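Local structure of ABC transporter periplasmic peptide-binding protein (Pseudoalteromonas, 4QFL) at residues S41-P44 and Q45-T48; G50-I53 and D54-N58; D137-P141 and Y142-V146; R390-A393 and E394-S398; Y412-N415 and T416-Q419. The protein binds dipeptides such as Ala-Phe in the periplasm and probably hands them to an ABC transporter for uptake. All coordinates share one frame; numbering follows the deposited sequence.

In the fold
Contacts 1, 2 and 5 converge on the bound Ala-Phe: Thr48 closes contact 1, Gly50 opens contact 2, and Trp414 and Ile418 bring contact 5 into the pocket. Contacts 1 and 2 follow each other along the chain, their centres 8 Å apart, with Phe42 CD2 lying 3.5 Å from Ile56 CG2. Contact 3 backs the same loop, where Thr48 CG2 is 3.3 Å from Tyr142 N and Pro141 packs on Thr47. Contacts 2 and 5 meet where Ser51 OG and Trp414 NE1 lie 2.7 Å apart. Contact 4 stands apart, its centre about 19 Å from that of contact 5 and about 32 Å from that of contact 1.

Contact 1 of 5, residues S41-P44 and Q45-T48; sequences SFNP and QVTT. With PHE (phenylalanine), chain D; ALA (alanine), chain C.
Asn43 and Gln45 are tied together by two hydrogen bonds in the loop between strand 30-35 and helix 50-60, where an ST turn at Ser41 runs straight into an Asx turn at Asn43. In the Asx turn Gln45 N donates to Asn43 OD1 over 2.9 Å, arriving from above the amide plane. The Gln45 side chain then follows the same amide outward. Its CB sits 3.2 Å from Asn43 OD1, and CG is equally close to that oxygen, because chi1 of -68° lays CG beside the backbone N. CD lies about as near to Asn43 OD1 as to ND2. At the tip OE1 takes an almost straight bond from Asn43 ND2, 3.1 Å long, with the acceptor in the plane of the donating amide. The two amide planes are turned 36° apart. Gln45 NE2 goes on to Thr121 O, and Asn43 ND2 has a second acceptor in Asp204 OD1, so the rotation of both amides is fixed. Val46 N reaches back to Asn43 O over 3.2 Å to close a 3-10 turn, and Thr47 N makes a weak bond to Pro44 O. The loop ends at the ligand, where Thr48 O accepts from N of the bound phenylalanine at 2.9 Å. Val46 CG2 lies 3.3 Å from Ser41 CB, tighter than usual carbon contact.

Contact 2 of 5, residues G50-I53 and D54-N58; sequences GSTI and DIIAN. With PHE (phenylalanine), chain D.
Gly50 O receives Asp54 N almost along the C=O axis at 2.7 Å, and the turns that follow continue the first part of helix 50-60, with Thr52 O taking Ile56 N and, weakly, Ile55 N. Gly50 N, at the start of the helix, donates to OXT of the bound phenylalanine over 2.8 Å, and the positive end of the helix dipole would probably favour that carboxylate. Glycine suits the position, since a CB there would come within 2.7 Å of OXT. One turn on, Asp54 CB rests 3.2 Å from Gly50 O, while its OD1 accepts from Ile527 N. On another flank Ile53 CG2, set opposite the backbone N by a chi1 of -59°, butts against Ala57 CB at 3.4 Å, closer than methyl groups usually pack. Thr52 and Ile56 run side by side and point the same way, with Thr52 CG2 3.9 Å from Ile56 CD1; Thr52 OG1 is meanwhile occupied with Val40 N. Ile53 O accepts from Ala57 N, and a water near Ile53 O, which probably donates to it, takes a bond from Asn58 N at 3.0 Å. The helix lies with Ile53 and Ile56 against Pro44, Thr47 and Phe42 of the preceding loop, while Ser51 OG bonds to Glu36 just after strand 30-35 and Ile53 and Asp54 also touch Ala526.

Contact 3 of 5, residues D137-P141 and Y142-V146; sequences DANYP and YFQSV
Pro141 O is gripped twice by Ser145, which sends its backbone N at 3.0 Å and its OG at 2.8 Å to opposite faces of the carbonyl plane. A chi1 of -67° lays OG beside the serine N and brings the hydroxyl back onto the preceding turn, so the first turn of helix 141-145 is doubly closed. Just before it, Tyr140 occupies the N-cap position and its O accepts a nearly straight 2.8 Å bond from Gln144 N. The Gln144 side chain runs back along the incoming loop: CG lies 3.2 Å from Tyr140 O, CD comes within 3.3 Å of Tyr140 N, and NE2 makes a weak bond to Ala138 O at 3.4 Å. That amide also approaches the Tyr140 ring obliquely, NE2 to CD2 3.7 Å, with the two planes 78° apart. A leucine in place of Gln144 would probably leave Ala138 O without this amide donor and the loop before the helix less firmly tied to it. Tyr140 CB also meets the edge of the Phe143 ring, 4.3 Å from CD2. Tyr140 and Phe143 both pack on Leu125 of helix 115-126. Tyr142 stacks on Phe182, its OH held by Asn177 and Asn442, while Val146 rests on Ser445 and Pro446 of helix 445-448.

Contact 4 of 5, residues R390-A393 and E394-S398; sequences RKMA and ELMQS
Arg390 and Glu394, one turn apart, meet in a long salt bridge with NH1 3.9 Å from OE2. The guanidinium and carboxylate planes stand 56° apart, and OE2 lies oblique to the guanidinium, so the pairing is probably electrostatic more than a directed bond. The aliphatic stem takes part as well, with Arg390 CD 3.7 Å from Glu394 OE2. Glu394 CG sits 3.3 Å from Arg390 O, its chain extended with chi1 at -66°, which sends the carboxylate back along the helix toward the arginine. Lys391 NZ stays 5.5 Å from Glu394 OE1, too far for a direct bond but perhaps near enough to add to the positive field. Replacing Glu394 by an alanine is likely to leave Arg390 NH1 without this nearby counter-charge, although NE would keep its salt bridge to Glu411. On the buried side Met392 and Met396 lie side by side, CG to SD 4.1 Å, and both touch Leu430 of strand 428-434. Lys391 CG and Leu395 CD1 pass at the same separation, where Leu395 also leans on Ala325. The regular i to i+4 helical bonds, such as Glu394 N to Arg390 O at 2.9 Å, set these pairs one turn apart. Ala393 and Glu394 rest on Ile409, and the helix is the crossover between parallel strands 373-378 and 406-410 of a beta-alpha-beta unit, as is common in the lobes of periplasmic binding proteins.

Contact 5 of 5, residues Y412-N415 and T416-Q419; sequences YEWN and TFIQ. With PHE (phenylalanine), chain D.
Glu413 is the N-cap of helix 414-422, and its side chain caps the first turn through Thr416; the opening turns bring Trp414 and Ile418 to the pocket for the dipeptide's phenylalanine, with Phe417 packed against the indole. Glu413 OE1 holds two donors of Thr416: the backbone N at 2.6 Å, on the syn side and 34° out of the carboxylate plane, and OG1 at 2.7 Å, nearly in line with the C-O bond. The glutamate chain, bent by a chi2 of -80°, curls back over the helix start, and OE2 takes Asn415 N from above the carboxylate plane, so three donors of the opening turn share one carboxylate. The threonine's other branch, CG2, touches Tyr412 CB at 4.0 Å. Phe417 N closes the turn by an almost axial bond to Glu413 O, and its ring leans obliquely on the indole, CD2 to Trp414 CZ3 3.9 Å. Trp414 extends from the helix with CG opposite the backbone N (chi1 -178°), which brings its six-membered ring under Ile418. Ile418 CD1 makes a CH-pi contact over one face of it, 3.8 Å from the centroid of the Trp414 six-membered ring, while the edge of the indole is turned to the ligand. Trp414 also packs on Thr49 and Arg383, and Asn415 ND2 is bonded to Asn38 O, which joins the helix start to the loop after strand 30-35. Trp414 CZ2 lies 3.8 Å from O of the bound phenylalanine, and Ile418 CD1 reaches its ring at CD2, 3.9 Å away.

Contact 1 of 5, residues S41-P44 and Q45-T48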
# COMPACT_ATOMS: atom_id res chain seq x y z
N SER A 41 -1.78 -13.80 0.03
CA SER A 41 -2.28 -14.36 1.26
C SER A 41 -3.74 -13.94 1.39
O SER A 41 -4.21 -13.10 0.64
CB SER A 41 -1.47 -13.82 2.44
OG SER A 41 -1.84 -14.43 3.66
N PHE A 42 -4.45 -14.53 2.35
CA PHE A 42 -5.77 -14.02 2.68
C PHE A 42 -5.79 -13.29 4.02
O PHE A 42 -6.85 -12.97 4.55
CB PHE A 42 -6.81 -15.13 2.56
CG PHE A 42 -7.14 -15.44 1.14
CD1 PHE A 42 -6.42 -16.38 0.45
CD2 PHE A 42 -8.10 -14.71 0.47
CE1 PHE A 42 -6.70 -16.63 -0.88
CE2 PHE A 42 -8.38 -14.97 -0.85
CZ PHE A 42 -7.68 -15.92 -1.52
N ASN A 43 -4.60 -13.01 4.53
CA ASN A 43 -4.44 -12.19 5.72
C ASN A 43 -3.67 -10.91 5.41
O ASN A 43 -2.49 -10.96 5.08
CB ASN A 43 -3.74 -12.98 6.82
CG ASN A 43 -3.40 -12.14 8.01
OD1 ASN A 43 -3.84 -11.00 8.14
ND2 ASN A 43 -2.61 -12.71 8.92
N PRO A 44 -4.34 -9.75 5.54
CA PRO A 44 -3.75 -8.45 5.19
C PRO A 44 -2.48 -8.12 5.97
O PRO A 44 -1.68 -7.30 5.52
CB PRO A 44 -4.86 -7.45 5.54
CG PRO A 44 -6.12 -8.26 5.48
CD PRO A 44 -5.75 -9.63 5.95
N GLN A 45 -2.32 -8.73 7.14
CA GLN A 45 -1.16 -8.52 8.00
C GLN A 45 0.19 -8.80 7.35
O GLN A 45 1.19 -8.18 7.69
CB GLN A 45 -1.26 -9.40 9.24
CG GLN A 45 -2.37 -9.03 10.20
CD GLN A 45 -2.28 -9.83 11.47
OE1 GLN A 45 -1.91 -11.00 11.45
NE2 GLN A 45 -2.61 -9.20 12.60
N VAL A 46 0.20 -9.74 6.41
CA VAL A 46 1.45 -10.29 5.91
C VAL A 46 1.96 -9.62 4.62
O VAL A 46 2.98 -10.04 4.05
CB VAL A 46 1.34 -11.82 5.74
CG1 VAL A 46 0.82 -12.46 7.03
CG2 VAL A 46 0.45 -12.18 4.58
N THR A 47 1.28 -8.57 4.17
CA THR A 47 1.65 -7.91 2.93
C THR A 47 1.45 -6.40 2.99
O THR A 47 0.65 -5.90 3.78
CB THR A 47 0.82 -8.47 1.77
OG1 THR A 47 1.41 -8.07 0.54
CG2 THR A 47 -0.59 -7.94 1.84
N THR A 48 2.19 -5.68 2.14
CA THR A 48 1.90 -4.29 1.85
C THR A 48 1.59 -4.11 0.37
O THR A 48 1.68 -3.01 -0.16
CB THR A 48 3.06 -3.36 2.21
OG1 THR A 48 4.22 -3.72 1.46
CG2 THR A 48 3.36 -3.44 3.69
N PHE D . 2.00 -0.85 -2.06
CA PHE D . 2.58 -0.87 -3.40
C PHE D . 1.49 -1.02 -4.43
O PHE D . 1.58 -0.46 -5.52
CB PHE D . 3.55 -2.04 -3.55
CG PHE D . 4.82 -1.88 -2.79
CD1 PHE D . 5.54 -0.70 -2.87
CD2 PHE D . 5.29 -2.90 -2.00
CE1 PHE D . 6.72 -0.55 -2.19
CE2 PHE D . 6.46 -2.76 -1.31
CZ PHE D . 7.18 -1.59 -1.40
OXT PHE D . 0.49 -1.70 -4.20
N ALA C . 0.57 1.31 0.46
CA ALA C . 0.66 0.02 -0.23
C ALA C . 1.31 0.19 -1.60
O ALA C . 1.19 1.24 -2.23
CB ALA C . -0.72 -0.61 -0.36

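Contact 2 of 5, residues G50-I53 and D54-N58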
# COMPACT_ATOMS: atom_id res chain seq x y z
N GLY A 50 -0.79 -3.66 -2.65
CA GLY A 50 -2.16 -3.22 -2.87
C GLY A 50 -3.03 -4.20 -3.63
O GLY A 50 -4.22 -4.31 -3.35
N SER A 51 -2.43 -4.91 -4.58
CA SER A 51 -3.14 -5.90 -5.38
C SER A 51 -3.81 -6.93 -4.50
O SER A 51 -4.94 -7.33 -4.75
CB SER A 51 -2.16 -6.59 -6.32
OG SER A 51 -1.26 -5.64 -6.84
N THR A 52 -3.11 -7.38 -3.46
CA THR A 52 -3.65 -8.36 -2.54
C THR A 52 -4.69 -7.74 -1.64
O THR A 52 -5.77 -8.29 -1.46
CB THR A 52 -2.57 -8.99 -1.68
OG1 THR A 52 -1.66 -9.70 -2.53
CG2 THR A 52 -3.17 -9.96 -0.69
N ILE A 53 -4.37 -6.58 -1.07
CA ILE A 53 -5.29 -5.90 -0.16
C ILE A 53 -6.60 -5.49 -0.84
O ILE A 53 -7.67 -5.54 -0.23
CB ILE A 53 -4.62 -4.65 0.48
CG1 ILE A 53 -3.36 -5.06 1.25
CG2 ILE A 53 -5.59 -3.94 1.39
CD1 ILE A 53 -3.60 -6.14 2.30
N ASP A 54 -6.50 -5.10 -2.11
CA ASP A 54 -7.69 -4.70 -2.85
C ASP A 54 -8.67 -5.85 -2.90
O ASP A 54 -9.88 -5.63 -2.93
CB ASP A 54 -7.33 -4.24 -4.27
CG ASP A 54 -6.93 -2.77 -4.32
OD1 ASP A 54 -7.08 -2.07 -3.30
OD2 ASP A 54 -6.47 -2.30 -5.39
N ILE A 55 -8.16 -7.08 -2.91
CA ILE A 55 -9.00 -8.28 -2.94
C ILE A 55 -9.62 -8.61 -1.57
O ILE A 55 -10.82 -8.80 -1.47
CB ILE A 55 -8.24 -9.53 -3.45
CG1 ILE A 55 -7.74 -9.29 -4.87
CG2 ILE A 55 -9.12 -10.77 -3.41
CD1 ILE A 55 -6.84 -10.39 -5.40
N ILE A 56 -8.79 -8.66 -0.53
CA ILE A 56 -9.19 -9.29 0.73
C ILE A 56 -9.65 -8.39 1.88
O ILE A 56 -10.50 -8.78 2.66
CB ILE A 56 -8.06 -10.22 1.27
CG1 ILE A 56 -6.84 -9.39 1.68
CG2 ILE A 56 -7.68 -11.26 0.23
CD1 ILE A 56 -5.69 -10.22 2.25
N ALA A 57 -9.10 -7.18 1.97
CA ALA A 57 -9.20 -6.40 3.21
C ALA A 57 -10.61 -5.92 3.56
O ALA A 57 -11.15 -6.27 4.60
CB ALA A 57 -8.24 -5.23 3.15
N ASN A 58 -11.19 -5.10 2.68
CA ASN A 58 -12.51 -4.54 2.94
C ASN A 58 -13.62 -5.55 2.71
O ASN A 58 -14.75 -5.31 3.11
CB ASN A 58 -12.77 -3.31 2.07
CG ASN A 58 -11.93 -2.13 2.47
OD1 ASN A 58 -11.18 -1.59 1.66
ND2 ASN A 58 -12.04 -1.74 3.72
N PHE D . 2.00 -0.85 -2.06
CA PHE D . 2.58 -0.87 -3.40
C PHE D . 1.49 -1.02 -4.43
O PHE D . 1.58 -0.46 -5.52
CB PHE D . 3.55 -2.04 -3.55
CG PHE D . 4.82 -1.88 -2.79
CD1 PHE D . 5.54 -0.70 -2.87
CD2 PHE D . 5.29 -2.90 -2.00
CE1 PHE D . 6.72 -0.55 -2.19
CE2 PHE D . 6.46 -2.76 -1.31
CZ PHE D . 7.18 -1.59 -1.40
OXT PHE D . 0.49 -1.70 -4.20
O HOH W 1 -9.89 -4.26 0.14

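Contact 3 of 5, residues D137-P141 and Y142-V146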
# COMPACT_ATOMS: atom_id res chain seq x y z
N ASP A 137 5.61 -16.83 7.12
CA ASP A 137 6.98 -16.38 6.91
C ASP A 137 7.49 -15.62 8.12
O ASP A 137 8.67 -15.31 8.22
CB ASP A 137 7.08 -15.55 5.64
CG ASP A 137 6.97 -16.39 4.39
OD1 ASP A 137 7.62 -17.46 4.33
OD2 ASP A 137 6.21 -16.01 3.47
N ALA A 138 6.58 -15.34 9.05
CA ALA A 138 6.90 -14.53 10.21
C ALA A 138 7.16 -13.07 9.82
O ALA A 138 7.86 -12.35 10.52
CB ALA A 138 8.08 -15.11 10.95
N ASN A 139 6.59 -12.64 8.70
CA ASN A 139 6.72 -11.26 8.26
C ASN A 139 5.40 -10.52 8.37
O ASN A 139 4.38 -11.01 7.90
CB ASN A 139 7.21 -11.20 6.82
CG ASN A 139 8.67 -11.59 6.69
OD1 ASN A 139 9.05 -12.36 5.80
ND2 ASN A 139 9.51 -11.07 7.58
N TYR A 140 5.43 -9.34 8.98
CA TYR A 140 4.28 -8.43 9.01
C TYR A 140 4.75 -7.07 8.52
O TYR A 140 4.99 -6.17 9.32
CB TYR A 140 3.71 -8.36 10.43
CG TYR A 140 3.49 -9.73 11.04
CD1 TYR A 140 2.52 -10.59 10.53
CD2 TYR A 140 4.28 -10.19 12.09
CE1 TYR A 140 2.32 -11.85 11.06
CE2 TYR A 140 4.09 -11.46 12.63
CZ TYR A 140 3.10 -12.28 12.11
OH TYR A 140 2.90 -13.54 12.62
N PRO A 141 4.93 -6.93 7.20
CA PRO A 141 5.74 -5.84 6.63
C PRO A 141 5.29 -4.42 6.99
O PRO A 141 6.13 -3.62 7.36
CB PRO A 141 5.70 -6.10 5.12
CG PRO A 141 4.56 -7.05 4.90
CD PRO A 141 4.38 -7.82 6.16
N TYR A 142 4.00 -4.09 6.89
CA TYR A 142 3.61 -2.73 7.25
C TYR A 142 4.04 -2.44 8.70
O TYR A 142 4.71 -1.44 8.99
CB TYR A 142 2.10 -2.50 7.10
CG TYR A 142 1.77 -1.05 7.41
CD1 TYR A 142 2.05 -0.06 6.48
CD2 TYR A 142 1.25 -0.68 8.64
CE1 TYR A 142 1.80 1.25 6.75
CE2 TYR A 142 0.99 0.65 8.92
CZ TYR A 142 1.27 1.61 7.97
OH TYR A 142 1.01 2.93 8.23
N PHE A 143 3.66 -3.33 9.58
CA PHE A 143 3.86 -3.16 11.01
C PHE A 143 5.34 -3.16 11.41
O PHE A 143 5.77 -2.32 12.20
CB PHE A 143 3.07 -4.22 11.75
CG PHE A 143 1.59 -4.11 11.53
CD1 PHE A 143 0.86 -3.06 12.08
CD2 PHE A 143 0.91 -5.06 10.77
CE1 PHE A 143 -0.52 -2.96 11.88
CE2 PHE A 143 -0.47 -4.98 10.57
CZ PHE A 143 -1.18 -3.93 11.13
N GLN A 144 6.12 -4.08 10.88
CA GLN A 144 7.55 -4.06 11.15
C GLN A 144 8.19 -2.78 10.62
O GLN A 144 9.04 -2.20 11.28
CB GLN A 144 8.21 -5.33 10.61
CG GLN A 144 7.53 -6.60 11.14
CD GLN A 144 8.01 -7.90 10.49
OE1 GLN A 144 8.64 -7.89 9.42
NE2 GLN A 144 7.71 -9.02 11.13
N SER A 145 7.76 -2.32 9.45
CA SER A 145 8.30 -1.09 8.86
C SER A 145 8.09 0.15 9.73
O SER A 145 8.93 1.04 9.74
CB SER A 145 7.69 -0.84 7.48
OG SER A 145 8.12 -1.83 6.56
N VAL A 146 6.98 0.23 10.44
CA VAL A 146 6.73 1.39 11.28
C VAL A 146 7.07 1.13 12.75
O VAL A 146 6.81 1.97 13.61
CB VAL A 146 5.28 1.88 11.15
CG1 VAL A 146 4.98 2.20 9.70
CG2 VAL A 146 4.33 0.83 11.71

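Contact 4 of 5, residues R390-A393 and E394-S398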
# COMPACT_ATOMS: atom_id res chain seq x y z
N ARG A 390 7.06 0.18 -17.66
CA ARG A 390 7.82 -0.31 -18.81
C ARG A 390 8.10 0.82 -19.77
O ARG A 390 9.24 1.04 -20.15
CB ARG A 390 7.01 -1.36 -19.55
CG ARG A 390 7.60 -2.75 -19.54
CD ARG A 390 8.72 -2.94 -20.55
NE ARG A 390 9.22 -4.32 -20.44
CZ ARG A 390 10.41 -4.74 -20.87
NH1 ARG A 390 11.26 -3.90 -21.46
NH2 ARG A 390 10.75 -6.01 -20.71
N LYS A 391 7.04 1.50 -20.20
CA LYS A 391 7.16 2.64 -21.09
C LYS A 391 8.06 3.70 -20.47
O LYS A 391 8.93 4.27 -21.14
CB LYS A 391 5.78 3.23 -21.36
CG LYS A 391 5.76 4.49 -22.20
CD LYS A 391 6.11 4.21 -23.65
CE LYS A 391 5.74 5.40 -24.56
NZ LYS A 391 6.64 5.55 -25.76
N MET A 392 7.87 3.96 -19.18
CA MET A 392 8.71 4.92 -18.48
C MET A 392 10.18 4.50 -18.50
O MET A 392 11.06 5.33 -18.68
CB MET A 392 8.24 5.11 -17.04
CG MET A 392 9.00 6.21 -16.33
SD MET A 392 8.39 6.51 -14.67
CE MET A 392 6.68 6.94 -14.99
N ALA A 393 10.44 3.22 -18.29
CA ALA A 393 11.81 2.72 -18.26
C ALA A 393 12.46 2.81 -19.64
O ALA A 393 13.66 3.07 -19.76
CB ALA A 393 11.86 1.29 -17.72
N GLU A 394 11.67 2.60 -20.69
CA GLU A 394 12.16 2.74 -22.04
C GLU A 394 12.48 4.20 -22.38
O GLU A 394 13.47 4.48 -23.05
CB GLU A 394 11.17 2.14 -23.05
CG GLU A 394 11.03 0.63 -22.92
CD GLU A 394 9.81 0.07 -23.65
OE1 GLU A 394 9.00 0.85 -24.18
OE2 GLU A 394 9.67 -1.17 -23.68
N LEU A 395 11.65 5.12 -21.92
CA LEU A 395 11.95 6.53 -22.15
C LEU A 395 13.24 6.92 -21.45
O LEU A 395 14.08 7.64 -22.01
CB LEU A 395 10.79 7.41 -21.69
CG LEU A 395 9.57 7.39 -22.62
CD1 LEU A 395 8.30 7.72 -21.87
CD2 LEU A 395 9.76 8.34 -23.81
N MET A 396 13.43 6.44 -20.22
CA MET A 396 14.63 6.76 -19.46
C MET A 396 15.87 6.10 -20.07
O MET A 396 16.96 6.68 -20.05
CB MET A 396 14.47 6.34 -18.00
CG MET A 396 13.40 7.12 -17.26
SD MET A 396 13.02 6.33 -15.69
CE MET A 396 13.12 7.74 -14.60
N GLN A 397 15.69 4.91 -20.61
CA GLN A 397 16.73 4.19 -21.33
C GLN A 397 17.28 5.04 -22.48
O GLN A 397 18.49 5.22 -22.61
CB GLN A 397 16.16 2.86 -21.84
CG GLN A 397 17.06 2.05 -22.75
CD GLN A 397 16.47 0.69 -23.08
OE1 GLN A 397 15.47 0.58 -23.80
NE2 GLN A 397 17.09 -0.36 -22.55
N SER A 398 16.39 5.59 -23.29
CA SER A 398 16.78 6.54 -24.33
C SER A 398 17.48 7.78 -23.76
O SER A 398 18.53 8.19 -24.26
CB SER A 398 15.56 6.96 -25.15
OG SER A 398 15.81 8.20 -25.81

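Contact 5 of 5, residues Y412-N415 and T416-Q419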
# COMPACT_ATOMS: atom_id res chain seq x y z
N TYR A 412 9.67 -8.60 -13.83
CA TYR A 412 9.16 -9.91 -13.44
C TYR A 412 7.72 -9.78 -12.97
O TYR A 412 7.25 -8.67 -12.69
CB TYR A 412 10.00 -10.52 -12.30
CG TYR A 412 11.48 -10.71 -12.60
CD1 TYR A 412 11.93 -11.84 -13.26
CD2 TYR A 412 12.41 -9.78 -12.20
CE1 TYR A 412 13.28 -12.02 -13.54
CE2 TYR A 412 13.76 -9.94 -12.47
CZ TYR A 412 14.19 -11.06 -13.14
OH TYR A 412 15.53 -11.23 -13.40
N GLU A 413 7.02 -10.90 -12.88
CA GLU A 413 5.69 -10.97 -12.28
C GLU A 413 5.62 -10.08 -11.03
O GLU A 413 6.56 -10.05 -10.22
CB GLU A 413 5.32 -12.44 -11.96
CG GLU A 413 3.95 -12.67 -11.32
CD GLU A 413 3.94 -12.39 -9.83
OE1 GLU A 413 4.97 -12.68 -9.18
OE2 GLU A 413 2.93 -11.89 -9.31
N TRP A 414 4.51 -9.36 -10.88
CA TRP A 414 4.35 -8.34 -9.84
C TRP A 414 4.81 -8.76 -8.46
O TRP A 414 5.66 -8.11 -7.87
CB TRP A 414 2.90 -7.89 -9.79
CG TRP A 414 2.54 -6.79 -8.81
CD1 TRP A 414 1.40 -6.73 -8.07
CD2 TRP A 414 3.27 -5.59 -8.50
NE1 TRP A 414 1.38 -5.59 -7.32
CE2 TRP A 414 2.51 -4.87 -7.56
CE3 TRP A 414 4.50 -5.06 -8.92
CZ2 TRP A 414 2.93 -3.64 -7.03
CZ3 TRP A 414 4.91 -3.85 -8.39
CH2 TRP A 414 4.13 -3.15 -7.45
N ASN A 415 4.25 -9.86 -7.94
CA ASN A 415 4.63 -10.32 -6.61
C ASN A 415 6.10 -10.77 -6.50
O ASN A 415 6.76 -10.52 -5.50
CB ASN A 415 3.70 -11.44 -6.13
CG ASN A 415 2.25 -10.97 -5.94
OD1 ASN A 415 1.99 -9.88 -5.43
ND2 ASN A 415 1.32 -11.81 -6.36
N THR A 416 6.60 -11.42 -7.55
CA THR A 416 8.00 -11.80 -7.63
C THR A 416 8.88 -10.57 -7.61
O THR A 416 9.90 -10.52 -6.93
CB THR A 416 8.27 -12.54 -8.96
OG1 THR A 416 7.46 -13.71 -9.04
CG2 THR A 416 9.74 -12.93 -9.06
N PHE A 417 8.47 -9.58 -8.39
CA PHE A 417 9.14 -8.30 -8.51
C PHE A 417 9.36 -7.66 -7.14
O PHE A 417 10.48 -7.27 -6.79
CB PHE A 417 8.27 -7.39 -9.37
CG PHE A 417 8.91 -6.09 -9.73
CD1 PHE A 417 9.80 -6.01 -10.78
CD2 PHE A 417 8.58 -4.93 -9.06
CE1 PHE A 417 10.37 -4.81 -11.14
CE2 PHE A 417 9.14 -3.73 -9.41
CZ PHE A 417 10.04 -3.67 -10.45
N ILE A 418 8.27 -7.56 -6.37
CA ILE A 418 8.31 -6.96 -5.04
C ILE A 418 9.33 -7.67 -4.16
O ILE A 418 10.14 -7.05 -3.47
CB ILE A 418 6.92 -7.02 -4.37
CG1 ILE A 418 5.91 -6.18 -5.14
CG2 ILE A 418 7.02 -6.58 -2.91
CD1 ILE A 418 6.32 -4.77 -5.29
N GLN A 419 9.29 -8.99 -4.21
CA GLN A 419 10.18 -9.84 -3.42
C GLN A 419 11.65 -9.57 -3.75
O GLN A 419 12.48 -9.42 -2.85
CB GLN A 419 9.80 -11.31 -3.66
CG GLN A 419 10.73 -12.33 -3.07
CD GLN A 419 10.56 -12.48 -1.58
OE1 GLN A 419 10.14 -11.55 -0.89
NE2 GLN A 419 10.88 -13.67 -1.07
N PHE D . 2.00 -0.85 -2.06
CA PHE D . 2.58 -0.87 -3.40
C PHE D . 1.49 -1.02 -4.43
O PHE D . 1.58 -0.46 -5.52
CB PHE D . 3.55 -2.04 -3.55
CG PHE D . 4.82 -1.88 -2.79
CD1 PHE D . 5.54 -0.70 -2.87
CD2 PHE D . 5.29 -2.90 -2.00
CE1 PHE D . 6.72 -0.55 -2.19
CE2 PHE D . 6.46 -2.76 -1.31
CZ PHE D . 7.18 -1.59 -1.40
OXT PHE D . 0.49 -1.70 -4.20